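Local coordinates for YcgJ protein (Bacillus subtilis, PDB 1XXL), which probably acts as a methyltransferase that uses S-adenosyl-L-methionine as methyl donor, although its substrate is not established, at residues L12-A17 against A36-P41; A21-L26 against S87-T92; D124-E129 against K228-Q233; I178-W183 against N219-S224. All coordinates share one frame; numbering follows the deposited sequence.

Contact 1: L12-A17 against A36-P41; sequences LMIKTA and ALAFSP
Ile-14 and Phe-39 run past one another in opposite directions, and this overlap of side chains joins helix 7-17 to helix 34-39. CG1 of Ile-14 sits over one face of the phenyl ring, displaced toward its rim, in a CH-pi contact with CG1 4.0 Å from the Phe-39 ring centroid. The first torsion of Ile-14 (chi1 -69°) places CG1 anti to the carbonyl carbon, and Ile-14 CD1 leads off from the ring to Ala-38 CB, 3.6 Å away. Ala-17 approaches differently: its CB lies in the plane of the Phe-39 ring, at the edge, 3.6 Å from CE2. Met-13, present as selenomethionine, adds a looser contact from its CB to CZ of Phe-39 at 4.2 Å, while the rest of its chain leads away from this helix. No hydrogen bond crosses between the segments; across them the ring is met by apolar contacts at one face and at its edge. Both helices pack on the central sheet: Phe-39 and Met-13 lie on Thr-92 of strand 88-94, Met-13 also touches the S-adenosylmethionine-binding residue Arg-94, and Ala-17 rests on Ile-90 and on Leu-121 of strand 118-125.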
loop_
_atom_site.group_PDB
_atom_site.type_symbol
_atom_site.label_atom_id
_atom_site.label_comp_id
_atom_site.label_asym_id
_atom_site.label_seq_id
_atom_site.Cartn_x
_atom_site.Cartn_y
_atom_site.Cartn_z
ATOM N N LEU A 12 4.192 10.429 -7.107
ATOM C CA LEU A 12 4.468 9.442 -8.179
ATOM C C LEU A 12 3.215 8.854 -8.823
ATOM O O LEU A 12 3.150 8.663 -10.052
ATOM C CB LEU A 12 5.304 8.259 -7.667
ATOM C CG LEU A 12 6.696 7.987 -8.245
ATOM C CD1 LEU A 12 7.021 6.506 -8.074
ATOM C CD2 LEU A 12 6.873 8.397 -9.708
HETATM N N MSE A 13 2.251 8.519 -7.979
HETATM C CA MSE A 13 0.963 8.014 -8.451
HETATM C C MSE A 13 0.228 9.044 -9.291
HETATM O O MSE A 13 -0.287 8.730 -10.347
HETATM C CB MSE A 13 0.072 7.635 -7.272
HETATM C CG MSE A 13 0.498 6.388 -6.567
HETATM SE SE MSE A 13 -0.728 6.042 -5.068
HETATM C CE MSE A 13 -1.014 4.163 -5.356
ATOM N N ILE A 14 0.173 10.280 -8.807
ATOM C CA ILE A 14 -0.511 11.318 -9.551
ATOM C C ILE A 14 0.182 11.511 -10.895
ATOM O O ILE A 14 -0.475 11.509 -11.934
ATOM C CB ILE A 14 -0.631 12.648 -8.744
ATOM C CG1 ILE A 14 -1.594 12.459 -7.575
ATOM C CG2 ILE A 14 -1.120 13.802 -9.660
ATOM C CD1 ILE A 14 -1.496 13.562 -6.517
ATOM N N LYS A 15 1.503 11.648 -10.885
ATOM C CA LYS A 15 2.283 11.757 -12.127
ATOM C C LYS A 15 2.011 10.603 -13.131
ATOM O O LYS A 15 1.797 10.812 -14.331
ATOM C CB LYS A 15 3.777 11.815 -11.784
ATOM C CG LYS A 15 4.667 12.115 -12.982
ATOM C CD LYS A 15 6.134 11.839 -12.684
ATOM C CE LYS A 15 6.968 11.897 -13.976
ATOM N NZ LYS A 15 8.355 11.417 -13.740
ATOM N N THR A 16 2.008 9.376 -12.625
ATOM C CA THR A 16 1.875 8.196 -13.463
ATOM C C THR A 16 0.441 7.987 -13.989
ATOM O O THR A 16 0.237 7.427 -15.083
ATOM C CB THR A 16 2.338 6.951 -12.669
ATOM O OG1 THR A 16 3.677 7.168 -12.186
ATOM C CG2 THR A 16 2.294 5.662 -13.538
ATOM N N ALA A 17 -0.543 8.467 -13.232
ATOM C CA ALA A 17 -1.959 8.228 -13.536
ATOM C C ALA A 17 -2.445 8.891 -14.822
ATOM O O ALA A 17 -3.464 8.467 -15.365
ATOM C CB ALA A 17 -2.817 8.698 -12.383
ATOM N N ALA A 36 -7.247 10.245 -2.042
ATOM C CA ALA A 36 -8.428 10.691 -2.789
ATOM C C ALA A 36 -8.456 12.202 -2.937
ATOM O O ALA A 36 -8.748 12.723 -4.022
ATOM C CB ALA A 36 -9.733 10.187 -2.118
ATOM N N LEU A 37 -8.155 12.917 -1.860
ATOM C CA LEU A 37 -8.085 14.386 -1.940
ATOM C C LEU A 37 -7.018 14.893 -2.897
ATOM O O LEU A 37 -7.231 15.871 -3.617
ATOM C CB LEU A 37 -7.841 14.988 -0.571
ATOM C CG LEU A 37 -8.956 14.762 0.451
ATOM C CD1 LEU A 37 -8.568 15.512 1.714
ATOM C CD2 LEU A 37 -10.269 15.256 -0.048
ATOM N N ALA A 38 -5.873 14.223 -2.926
ATOM C CA ALA A 38 -4.799 14.643 -3.833
ATOM C C ALA A 38 -5.178 14.475 -5.309
ATOM O O ALA A 38 -4.771 15.272 -6.142
ATOM C CB ALA A 38 -3.514 13.916 -3.503
ATOM N N PHE A 39 -5.986 13.465 -5.627
ATOM C CA PHE A 39 -6.414 13.249 -7.007
ATOM C C PHE A 39 -7.512 14.198 -7.438
ATOM O O PHE A 39 -7.663 14.460 -8.634
ATOM C CB PHE A 39 -6.886 11.790 -7.222
ATOM C CG PHE A 39 -5.780 10.847 -7.623
ATOM C CD1 PHE A 39 -4.957 10.270 -6.660
ATOM C CD2 PHE A 39 -5.550 10.549 -8.965
ATOM C CE1 PHE A 39 -3.907 9.404 -7.032
ATOM C CE2 PHE A 39 -4.521 9.669 -9.339
ATOM C CZ PHE A 39 -3.703 9.108 -8.371
ATOM N N SER A 40 -8.272 14.699 -6.463
ATOM C CA SER A 40 -9.539 15.402 -6.717
ATOM C C SER A 40 -9.486 16.642 -7.642
ATOM O O SER A 40 -10.406 16.838 -8.412
ATOM C CB SER A 40 -10.231 15.766 -5.391
ATOM O OG SER A 40 -9.553 16.802 -4.714
ATOM N N PRO A 41 -8.412 17.463 -7.586
ATOM C CA PRO A 41 -8.364 18.585 -8.531
ATOM C C PRO A 41 -8.306 18.178 -10.009
ATOM O O PRO A 41 -8.697 18.969 -10.865
ATOM C CB PRO A 41 -7.074 19.333 -8.128
ATOM C CG PRO A 41 -6.748 18.842 -6.741
ATOM C CD PRO A 41 -7.223 17.441 -6.707
#

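Contact 2: A21-L26 against S87-T92; sequences AEHRVL and SFDIIT
With chi1 near -64° in both Phe-88 and Asp-89, each CG stands anti to its carbonyl carbon, which brings the phenyl ring against Leu-26 and the carboxylate against the start of strand 24-28. They lie beside a parallel strand pair in the Rossmann-like sheet of the methyltransferase fold, in which Val-25 pairs with Ile-90 and Leu-26 with Ile-91. Leu-26 N donates to Ile-90 O at 3.0 Å, and Thr-92 N to Leu-26 O at 2.8 Å. Where strand 88-94 turns a corner at Asp-89, the regular pattern is altered: Arg-24 O receives Asp-89 N at 2.9 Å and only a weak bond from Ile-90 N.

On the face that carries Leu-26 and Ile-91, the Phe-88 ring from before the corner lies against Leu-26 CB, which stands squarely over the ring centre, 3.5 Å from the Phe-88 centroid, while Leu-26 CD2 leans toward Phe-88 CE2. Phe-83 meets the same ring edge-to-face, and helix 103-113 packs on Leu-26 and Ile-91. On the other face, Val-25 and Ile-90 run alongside each other in the same sense.

At the outer end the His-23 ring lies roughly perpendicular to the Asp-89 side chain, with His-23 CD2 3.3 Å from the carboxylate CG. Lys-115 forms a salt bridge with Asp-89 OD1, which may stabilise a negative charge there. That same OD1 accepts the backbone N-H of Arg-24 on its anti side, with Arg-24 N 2.9 Å away and an almost straight N-H...O angle of 170°.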
loop_
_atom_site.group_PDB
_atom_site.type_symbol
_atom_site.label_atom_id
_atom_site.label_comp_id
_atom_site.label_asym_id
_atom_site.label_seq_id
_atom_site.Cartn_x
_atom_site.Cartn_y
_atom_site.Cartn_z
ATOM N N ALA A 21 -9.871 15.089 -16.852
ATOM C CA ALA A 21 -11.019 15.660 -16.154
ATOM C C ALA A 21 -12.250 14.736 -16.073
ATOM O O ALA A 21 -13.034 14.830 -15.142
ATOM C CB ALA A 21 -11.406 17.017 -16.802
ATOM N N GLU A 22 -12.410 13.837 -17.033
ATOM C CA GLU A 22 -13.556 12.918 -17.040
ATOM C C GLU A 22 -13.309 11.567 -16.325
ATOM O O GLU A 22 -14.168 10.690 -16.333
ATOM C CB GLU A 22 -14.026 12.673 -18.476
ATOM C CG GLU A 22 -13.082 11.836 -19.354
ATOM C CD GLU A 22 -11.968 12.634 -20.017
ATOM O OE1 GLU A 22 -11.256 12.023 -20.864
ATOM O OE2 GLU A 22 -11.803 13.845 -19.706
ATOM N N HIS A 23 -12.148 11.407 -15.700
ATOM C CA HIS A 23 -11.811 10.142 -15.076
ATOM C C HIS A 23 -12.536 9.896 -13.754
ATOM O O HIS A 23 -12.770 10.806 -12.969
ATOM C CB HIS A 23 -10.300 10.034 -14.868
ATOM C CG HIS A 23 -9.545 9.655 -16.104
ATOM N ND1 HIS A 23 -8.193 9.881 -16.244
ATOM C CD2 HIS A 23 -9.948 9.065 -17.254
ATOM C CE1 HIS A 23 -7.792 9.421 -17.417
ATOM N NE2 HIS A 23 -8.839 8.931 -18.051
ATOM N N ARG A 24 -12.873 8.634 -13.531
ATOM C CA ARG A 24 -13.417 8.155 -12.267
ATOM C C ARG A 24 -12.361 7.284 -11.591
ATOM O O ARG A 24 -11.804 6.369 -12.220
ATOM C CB ARG A 24 -14.701 7.381 -12.523
ATOM C CG ARG A 24 -15.766 8.248 -13.186
ATOM C CD ARG A 24 -17.131 7.629 -13.084
ATOM N NE ARG A 24 -18.152 8.372 -13.838
ATOM C CZ ARG A 24 -19.376 7.904 -14.119
ATOM N NH1 ARG A 24 -19.764 6.682 -13.724
ATOM N NH2 ARG A 24 -20.234 8.666 -14.802
ATOM N N VAL A 25 -12.078 7.585 -10.327
ATOM C CA VAL A 25 -10.983 6.958 -9.591
ATOM C C VAL A 25 -11.517 6.243 -8.348
ATOM O O VAL A 25 -12.373 6.771 -7.609
ATOM C CB VAL A 25 -9.931 8.029 -9.133
ATOM C CG1 VAL A 25 -8.768 7.416 -8.366
ATOM C CG2 VAL A 25 -9.426 8.824 -10.310
ATOM N N LEU A 26 -10.977 5.061 -8.101
ATOM C CA LEU A 26 -11.240 4.343 -6.885
ATOM C C LEU A 26 -9.940 4.227 -6.091
ATOM O O LEU A 26 -8.902 3.810 -6.635
ATOM C CB LEU A 26 -11.797 2.961 -7.205
ATOM C CG LEU A 26 -11.912 1.956 -6.069
ATOM C CD1 LEU A 26 -12.896 2.413 -5.032
ATOM C CD2 LEU A 26 -12.307 0.582 -6.611
ATOM N N SER A 87 -15.804 -0.090 -14.345
ATOM C CA SER A 87 -16.380 1.197 -13.946
ATOM C C SER A 87 -15.371 2.300 -13.576
ATOM O O SER A 87 -15.745 3.463 -13.474
ATOM C CB SER A 87 -17.450 0.993 -12.847
ATOM O OG SER A 87 -16.903 0.557 -11.624
ATOM N N PHE A 88 -14.099 1.962 -13.400
ATOM C CA PHE A 88 -13.099 2.970 -13.041
ATOM C C PHE A 88 -11.965 3.071 -14.069
ATOM O O PHE A 88 -11.528 2.080 -14.645
ATOM C CB PHE A 88 -12.522 2.694 -11.647
ATOM C CG PHE A 88 -13.534 2.797 -10.541
ATOM C CD1 PHE A 88 -13.856 4.033 -9.992
ATOM C CD2 PHE A 88 -14.166 1.665 -10.061
ATOM C CE1 PHE A 88 -14.772 4.131 -8.978
ATOM C CE2 PHE A 88 -15.107 1.762 -9.048
ATOM C CZ PHE A 88 -15.403 3.006 -8.510
ATOM N N ASP A 89 -11.504 4.294 -14.267
ATOM C CA ASP A 89 -10.406 4.589 -15.163
ATOM C C ASP A 89 -9.088 4.339 -14.457
ATOM O O ASP A 89 -8.119 3.903 -15.057
ATOM C CB ASP A 89 -10.480 6.066 -15.611
ATOM C CG ASP A 89 -11.722 6.355 -16.417
ATOM O OD1 ASP A 89 -12.705 6.924 -15.869
ATOM O OD2 ASP A 89 -11.719 5.957 -17.589
ATOM N N ILE A 90 -9.063 4.669 -13.179
ATOM C CA ILE A 90 -7.872 4.543 -12.361
ATOM C C ILE A 90 -8.283 3.958 -11.014
ATOM O O ILE A 90 -9.319 4.341 -10.443
ATOM C CB ILE A 90 -7.223 5.912 -12.109
ATOM C CG1 ILE A 90 -6.861 6.602 -13.439
ATOM C CG2 ILE A 90 -6.005 5.758 -11.204
ATOM C CD1 ILE A 90 -6.564 8.091 -13.313
ATOM N N ILE A 91 -7.471 3.024 -10.524
ATOM C CA ILE A 91 -7.632 2.458 -9.192
ATOM C C ILE A 91 -6.295 2.552 -8.501
ATOM O O ILE A 91 -5.297 2.160 -9.066
ATOM C CB ILE A 91 -8.106 0.976 -9.215
ATOM C CG1 ILE A 91 -9.438 0.851 -9.959
ATOM C CG2 ILE A 91 -8.192 0.430 -7.767
ATOM C CD1 ILE A 91 -9.876 -0.562 -10.215
ATOM N N THR A 92 -6.296 3.088 -7.284
ATOM C CA THR A 92 -5.093 3.322 -6.512
ATOM C C THR A 92 -5.159 2.529 -5.224
ATOM O O THR A 92 -6.229 2.293 -4.662
ATOM C CB THR A 92 -4.874 4.841 -6.154
ATOM O OG1 THR A 92 -5.972 5.330 -5.366
ATOM C CG2 THR A 92 -4.771 5.701 -7.414
#

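Contact 3: D124-E129 against K228-Q233; sequences DHYAPE and KAILIQ
Lys-228 begins the contact by laying its CB over one face of the Tyr-126 ring, displaced toward the rim and 3.7 Å from the ring centroid. The setting is an antiparallel pairing at the end of strand 118-125, where strand 222-236 joins the otherwise parallel part of the methyltransferase sheet. Bends at chi2 and chi3 turn the rest of the lysine away from the ring, and its NZ is held by Asn-175 OD1 and Thr-211 O. One water accepts from Lys-228 N and donates to Tyr-126 O, linking the two backbones past the paired residues.

Ala-229 comes next, opposite His-125 in a non-hydrogen-bonded pair whose side chains share a face of the sheet. The histidine ring turns away from strand 222-236, stacks with His-98 and hydrogen-bonds through ND1 to Glu-151. Asp-124 OD2 lies over the centre of the imidazole, accepts the backbone N-H of His-125 and also bonds His-98 ND1.

Ile-230 forms the hydrogen-bonded pair with Asp-124. Its N donates to Asp-124 O at 3.1 Å, whereas the return bond from Asp-124 N to Ile-230 O is weak. The isoleucine side chain lies roughly perpendicular to that of Tyr-126, with Ile-230 CG2 3.7 Å from Tyr-126 CD1.

Tyr-126 is thus met by Lys-228 over a face, while Ala-229 O lies in plane at its edge, 3.6 Å from CE1. A second water bridges the tyrosine's tip to this carbonyl, 2.6 Å from Tyr-126 OH and 3.0 Å from Ala-229 O.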
loop_
_atom_site.group_PDB
_atom_site.type_symbol
_atom_site.label_atom_id
_atom_site.label_comp_id
_atom_site.label_asym_id
_atom_site.label_seq_id
_atom_site.Cartn_x
_atom_site.Cartn_y
_atom_site.Cartn_z
ATOM N N ASP A 124 3.358 -0.303 -2.441
ATOM C CA ASP A 124 3.518 -0.971 -1.181
ATOM C C ASP A 124 4.982 -1.275 -0.954
ATOM O O ASP A 124 5.807 -1.141 -1.841
ATOM C CB ASP A 124 2.646 -2.255 -1.114
ATOM C CG ASP A 124 2.148 -2.562 0.308
ATOM O OD1 ASP A 124 1.300 -3.474 0.430
ATOM O OD2 ASP A 124 2.609 -1.917 1.296
ATOM N N HIS A 125 5.314 -1.662 0.262
ATOM C CA HIS A 125 6.596 -2.289 0.464
ATOM C C HIS A 125 6.430 -3.783 0.123
ATOM O O HIS A 125 5.315 -4.307 0.096
ATOM C CB HIS A 125 7.233 -2.014 1.835
ATOM C CG HIS A 125 6.273 -1.966 2.966
ATOM N ND1 HIS A 125 5.933 -3.080 3.692
ATOM C CD2 HIS A 125 5.595 -0.929 3.516
ATOM C CE1 HIS A 125 5.072 -2.739 4.636
ATOM N NE2 HIS A 125 4.845 -1.439 4.545
ATOM N N TYR A 126 7.525 -4.416 -0.246
ATOM C CA TYR A 126 7.474 -5.772 -0.749
ATOM C C TYR A 126 8.555 -6.646 -0.113
ATOM O O TYR A 126 9.533 -6.157 0.420
ATOM C CB TYR A 126 7.582 -5.753 -2.277
ATOM C CG TYR A 126 8.877 -5.202 -2.843
ATOM C CD1 TYR A 126 9.005 -3.863 -3.183
ATOM C CD2 TYR A 126 9.963 -6.027 -3.034
ATOM C CE1 TYR A 126 10.181 -3.372 -3.730
ATOM C CE2 TYR A 126 11.124 -5.551 -3.544
ATOM C CZ TYR A 126 11.237 -4.218 -3.897
ATOM O OH TYR A 126 12.424 -3.759 -4.388
ATOM N N ALA A 127 8.341 -7.952 -0.198
ATOM C CA ALA A 127 9.274 -8.971 0.262
ATOM C C ALA A 127 10.326 -9.218 -0.818
ATOM O O ALA A 127 9.987 -9.374 -1.990
ATOM C CB ALA A 127 8.522 -10.260 0.530
ATOM N N PRO A 128 11.620 -9.251 -0.430
ATOM C CA PRO A 128 12.628 -9.710 -1.366
ATOM C C PRO A 128 12.323 -11.136 -1.846
ATOM O O PRO A 128 11.552 -11.869 -1.207
ATOM C CB PRO A 128 13.923 -9.648 -0.548
ATOM C CG PRO A 128 13.657 -8.648 0.498
ATOM C CD PRO A 128 12.210 -8.829 0.844
ATOM N N GLU A 129 12.901 -11.498 -2.976
ATOM C CA GLU A 129 12.698 -12.822 -3.564
ATOM C C GLU A 129 13.202 -13.945 -2.649
ATOM O O GLU A 129 12.539 -14.976 -2.513
ATOM C CB GLU A 129 13.383 -12.888 -4.931
ATOM C CG GLU A 129 12.703 -12.022 -5.995
ATOM C CD GLU A 129 11.235 -12.420 -6.230
ATOM O OE1 GLU A 129 10.334 -11.554 -6.113
ATOM O OE2 GLU A 129 10.990 -13.614 -6.514
ATOM N N LYS A 228 11.608 -2.067 1.458
ATOM C CA LYS A 228 11.685 -2.022 -0.009
ATOM C C LYS A 228 10.339 -1.609 -0.581
ATOM O O LYS A 228 9.353 -2.328 -0.424
ATOM C CB LYS A 228 12.058 -3.396 -0.573
ATOM C CG LYS A 228 13.161 -4.129 0.157
ATOM C CD LYS A 228 14.393 -3.285 0.371
ATOM C CE LYS A 228 15.202 -3.161 -0.853
ATOM N NZ LYS A 228 16.596 -2.723 -0.448
ATOM N N ALA A 229 10.296 -0.463 -1.245
ATOM C CA ALA A 229 9.040 0.115 -1.723
ATOM C C ALA A 229 9.041 0.151 -3.213
ATOM O O ALA A 229 10.103 0.191 -3.840
ATOM C CB ALA A 229 8.867 1.497 -1.169
ATOM N N ILE A 230 7.841 0.128 -3.785
ATOM C CA ILE A 230 7.681 0.160 -5.224
ATOM C C ILE A 230 6.363 0.833 -5.627
ATOM O O ILE A 230 5.399 0.824 -4.874
ATOM C CB ILE A 230 7.773 -1.297 -5.776
ATOM C CG1 ILE A 230 7.991 -1.296 -7.286
ATOM C CG2 ILE A 230 6.558 -2.102 -5.314
ATOM C CD1 ILE A 230 8.282 -2.706 -7.897
ATOM N N LEU A 231 6.339 1.420 -6.821
ATOM C CA LEU A 231 5.094 1.692 -7.523
ATOM C C LEU A 231 5.037 0.756 -8.697
ATOM O O LEU A 231 5.928 0.772 -9.572
ATOM C CB LEU A 231 4.979 3.130 -8.021
ATOM C CG LEU A 231 3.814 3.384 -9.012
ATOM C CD1 LEU A 231 2.471 3.099 -8.389
ATOM C CD2 LEU A 231 3.832 4.842 -9.527
ATOM N N ILE A 232 3.988 -0.057 -8.705
ATOM C CA ILE A 232 3.684 -0.946 -9.801
ATOM C C ILE A 232 2.471 -0.362 -10.516
ATOM O O ILE A 232 1.503 0.067 -9.869
ATOM C CB ILE A 232 3.327 -2.362 -9.275
ATOM C CG1 ILE A 232 4.549 -3.047 -8.670
ATOM C CG2 ILE A 232 2.735 -3.245 -10.371
ATOM C CD1 ILE A 232 4.178 -4.083 -7.641
ATOM N N GLN A 233 2.522 -0.358 -11.842
ATOM C CA GLN A 233 1.365 -0.063 -12.663
ATOM C C GLN A 233 0.851 -1.330 -13.340
ATOM O O GLN A 233 1.615 -2.050 -14.011
ATOM C CB GLN A 233 1.676 0.993 -13.708
ATOM C CG GLN A 233 0.455 1.407 -14.538
ATOM C CD GLN A 233 0.681 2.672 -15.354
ATOM O OE1 GLN A 233 -0.005 3.670 -15.166
ATOM N NE2 GLN A 233 1.620 2.627 -16.254
HETATM O O HOH W 1 9.980 -4.456 2.425
HETATM O O HOH W 2 12.712 -1.263 -3.587
#

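Contact 4: I178-W183 against N219-S224; sequences IQYDSW and NGQPIS
Tyr-180 has the largest share of this contact, its ring against Pro-222, where strand 166-179 gives way to helix 180-187. Its CB lies 3.2 Å from Ile-223 O. Because CG is anti to the backbone N (chi1 175°), the ring extends across Pro-222, whose CB stands over the centre of one face, 3.8 Å from the Tyr-180 ring centroid. Along that face CG and CD2 meet the proline CB, CE2 and CZ approach its CG, and CE1 nears its CD. Tyr-180 CD1 meets Pro-222 O at 3.3 Å. CE1 also meets Gln-221 NE2 at 3.9 Å, with the amide plane nearly perpendicular to the ring. Finally OH reaches Glu-194 of helix 191-202 in a hydrogen bond.

Gln-179, at the N-cap position, pairs with Ser-224 across the antiparallel strands, beside the classic beta bulge that Ile-223 and Ser-224 form opposite Thr-215. Tyr-180 N donates to Ile-223 O at 3.0 Å, from above the carbonyl plane, and a water that accepts from Asp-181 N donates to the same oxygen. A strand carbonyl therefore serves two N-H groups of the helix's first turn, one directly and one through water, while the proline packs on the tyrosine ring.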
loop_
_atom_site.group_PDB
_atom_site.type_symbol
_atom_site.label_atom_id
_atom_site.label_comp_id
_atom_site.label_asym_id
_atom_site.label_seq_id
_atom_site.Cartn_x
_atom_site.Cartn_y
_atom_site.Cartn_z
ATOM N N ILE A 178 13.066 4.178 7.582
ATOM C CA ILE A 178 12.258 4.153 8.793
ATOM C C ILE A 178 13.133 4.573 9.974
ATOM O O ILE A 178 14.174 3.968 10.229
ATOM C CB ILE A 178 11.600 2.769 9.038
ATOM C CG1 ILE A 178 10.410 2.564 8.078
ATOM C CG2 ILE A 178 11.019 2.682 10.452
ATOM C CD1 ILE A 178 10.753 1.848 6.934
ATOM N N GLN A 179 12.711 5.640 10.649
ATOM C CA GLN A 179 13.312 6.079 11.886
ATOM C C GLN A 179 12.643 5.287 13.010
ATOM O O GLN A 179 11.453 5.409 13.253
ATOM C CB GLN A 179 13.140 7.591 12.083
ATOM C CG GLN A 179 13.746 8.478 10.958
ATOM C CD GLN A 179 15.228 8.211 10.650
ATOM O OE1 GLN A 179 15.639 8.086 9.470
ATOM N NE2 GLN A 179 16.028 8.088 11.690
ATOM N N TYR A 180 13.436 4.440 13.652
ATOM C CA TYR A 180 12.940 3.428 14.567
ATOM C C TYR A 180 12.073 3.980 15.717
ATOM O O TYR A 180 10.968 3.458 15.978
ATOM C CB TYR A 180 14.129 2.623 15.117
ATOM C CG TYR A 180 13.690 1.643 16.167
ATOM C CD1 TYR A 180 13.802 1.949 17.523
ATOM C CD2 TYR A 180 13.099 0.435 15.805
ATOM C CE1 TYR A 180 13.358 1.061 18.495
ATOM C CE2 TYR A 180 12.647 -0.470 16.783
ATOM C CZ TYR A 180 12.782 -0.146 18.110
ATOM O OH TYR A 180 12.338 -1.024 19.061
ATOM N N ASP A 181 12.542 5.040 16.380
ATOM C CA ASP A 181 11.861 5.552 17.587
ATOM C C ASP A 181 10.474 6.002 17.219
ATOM O O ASP A 181 9.497 5.726 17.910
ATOM C CB ASP A 181 12.596 6.737 18.212
ATOM C CG ASP A 181 13.773 6.327 19.106
ATOM O OD1 ASP A 181 13.870 5.151 19.580
ATOM O OD2 ASP A 181 14.618 7.236 19.348
ATOM N N SER A 182 10.395 6.704 16.107
ATOM C CA SER A 182 9.137 7.227 15.611
ATOM C C SER A 182 8.189 6.107 15.158
ATOM O O SER A 182 7.001 6.140 15.436
ATOM C CB SER A 182 9.451 8.194 14.481
ATOM O OG SER A 182 8.295 8.497 13.756
ATOM N N TRP A 183 8.737 5.114 14.472
ATOM C CA TRP A 183 7.987 3.944 14.007
ATOM C C TRP A 183 7.342 3.162 15.163
ATOM O O TRP A 183 6.205 2.733 15.069
ATOM C CB TRP A 183 8.979 3.053 13.259
ATOM C CG TRP A 183 8.442 1.868 12.547
ATOM C CD1 TRP A 183 7.650 1.869 11.460
ATOM C CD2 TRP A 183 8.739 0.505 12.832
ATOM N NE1 TRP A 183 7.415 0.587 11.052
ATOM C CE2 TRP A 183 8.065 -0.270 11.891
ATOM C CE3 TRP A 183 9.498 -0.138 13.822
ATOM C CZ2 TRP A 183 8.140 -1.662 11.873
ATOM C CZ3 TRP A 183 9.567 -1.506 13.818
ATOM C CH2 TRP A 183 8.886 -2.265 12.847
ATOM N N ASN A 219 24.800 -0.408 22.135
ATOM C CA ASN A 219 24.031 -1.208 23.107
ATOM C C ASN A 219 22.831 -1.971 22.518
ATOM O O ASN A 219 22.000 -2.494 23.271
ATOM C CB ASN A 219 23.596 -0.347 24.305
ATOM C CG ASN A 219 22.486 0.647 23.968
ATOM O OD1 ASN A 219 21.940 1.287 24.867
ATOM N ND2 ASN A 219 22.152 0.787 22.684
ATOM N N GLY A 220 22.746 -2.035 21.185
ATOM C CA GLY A 220 21.705 -2.803 20.503
ATOM C C GLY A 220 20.393 -2.091 20.284
ATOM O O GLY A 220 19.499 -2.649 19.671
ATOM N N GLN A 221 20.251 -0.868 20.782
ATOM C CA GLN A 221 19.022 -0.095 20.581
ATOM C C GLN A 221 18.963 0.301 19.091
ATOM O O GLN A 221 19.909 0.914 18.580
ATOM C CB GLN A 221 19.001 1.139 21.481
ATOM C CG GLN A 221 17.752 2.016 21.366
ATOM C CD GLN A 221 16.495 1.372 21.942
ATOM O OE1 GLN A 221 16.555 0.326 22.596
ATOM N NE2 GLN A 221 15.345 2.006 21.702
ATOM N N PRO A 222 17.891 -0.113 18.372
ATOM C CA PRO A 222 17.867 0.183 16.935
ATOM C C PRO A 222 17.688 1.665 16.651
ATOM O O PRO A 222 17.064 2.379 17.437
ATOM C CB PRO A 222 16.681 -0.634 16.428
ATOM C CG PRO A 222 16.413 -1.644 17.532
ATOM C CD PRO A 222 16.713 -0.898 18.771
ATOM N N ILE A 223 18.243 2.105 15.523
ATOM C CA ILE A 223 18.166 3.490 15.102
ATOM C C ILE A 223 17.314 3.646 13.855
ATOM O O ILE A 223 16.417 4.490 13.814
ATOM C CB ILE A 223 19.584 4.047 14.878
ATOM C CG1 ILE A 223 20.286 4.171 16.234
ATOM C CG2 ILE A 223 19.533 5.407 14.190
ATOM C CD1 ILE A 223 21.786 4.332 16.133
ATOM N N SER A 224 17.607 2.850 12.832
ATOM C CA SER A 224 16.901 2.952 11.572
ATOM C C SER A 224 16.995 1.669 10.752
ATOM O O SER A 224 17.836 0.806 11.008
ATOM C CB SER A 224 17.439 4.144 10.758
ATOM O OG SER A 224 18.804 3.978 10.447
HETATM O O HOH W 3 15.485 6.179 15.675
#

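Overall arrangement
Contacts 1 and 2 come first along the chain and interleave, helix 7-17, strand 24-28 and helix 34-39 following one another; their centres are 11 Å apart, and the two touch directly. Contact 3 lies about 19 Å from contact 1, between centres, and meets it where Leu-231 packs on Leu-12 and Thr-16. Contact 4 is nested within the loop closed by contact 3 and shares strand 222-236 with it. Contacts 2, 3 and 4 all belong to one mixed sheet, with contacts 2 and 4 about 39 Å apart between centres. The sheet thus runs from the S-adenosylmethionine-binding core to a distant antiparallel region.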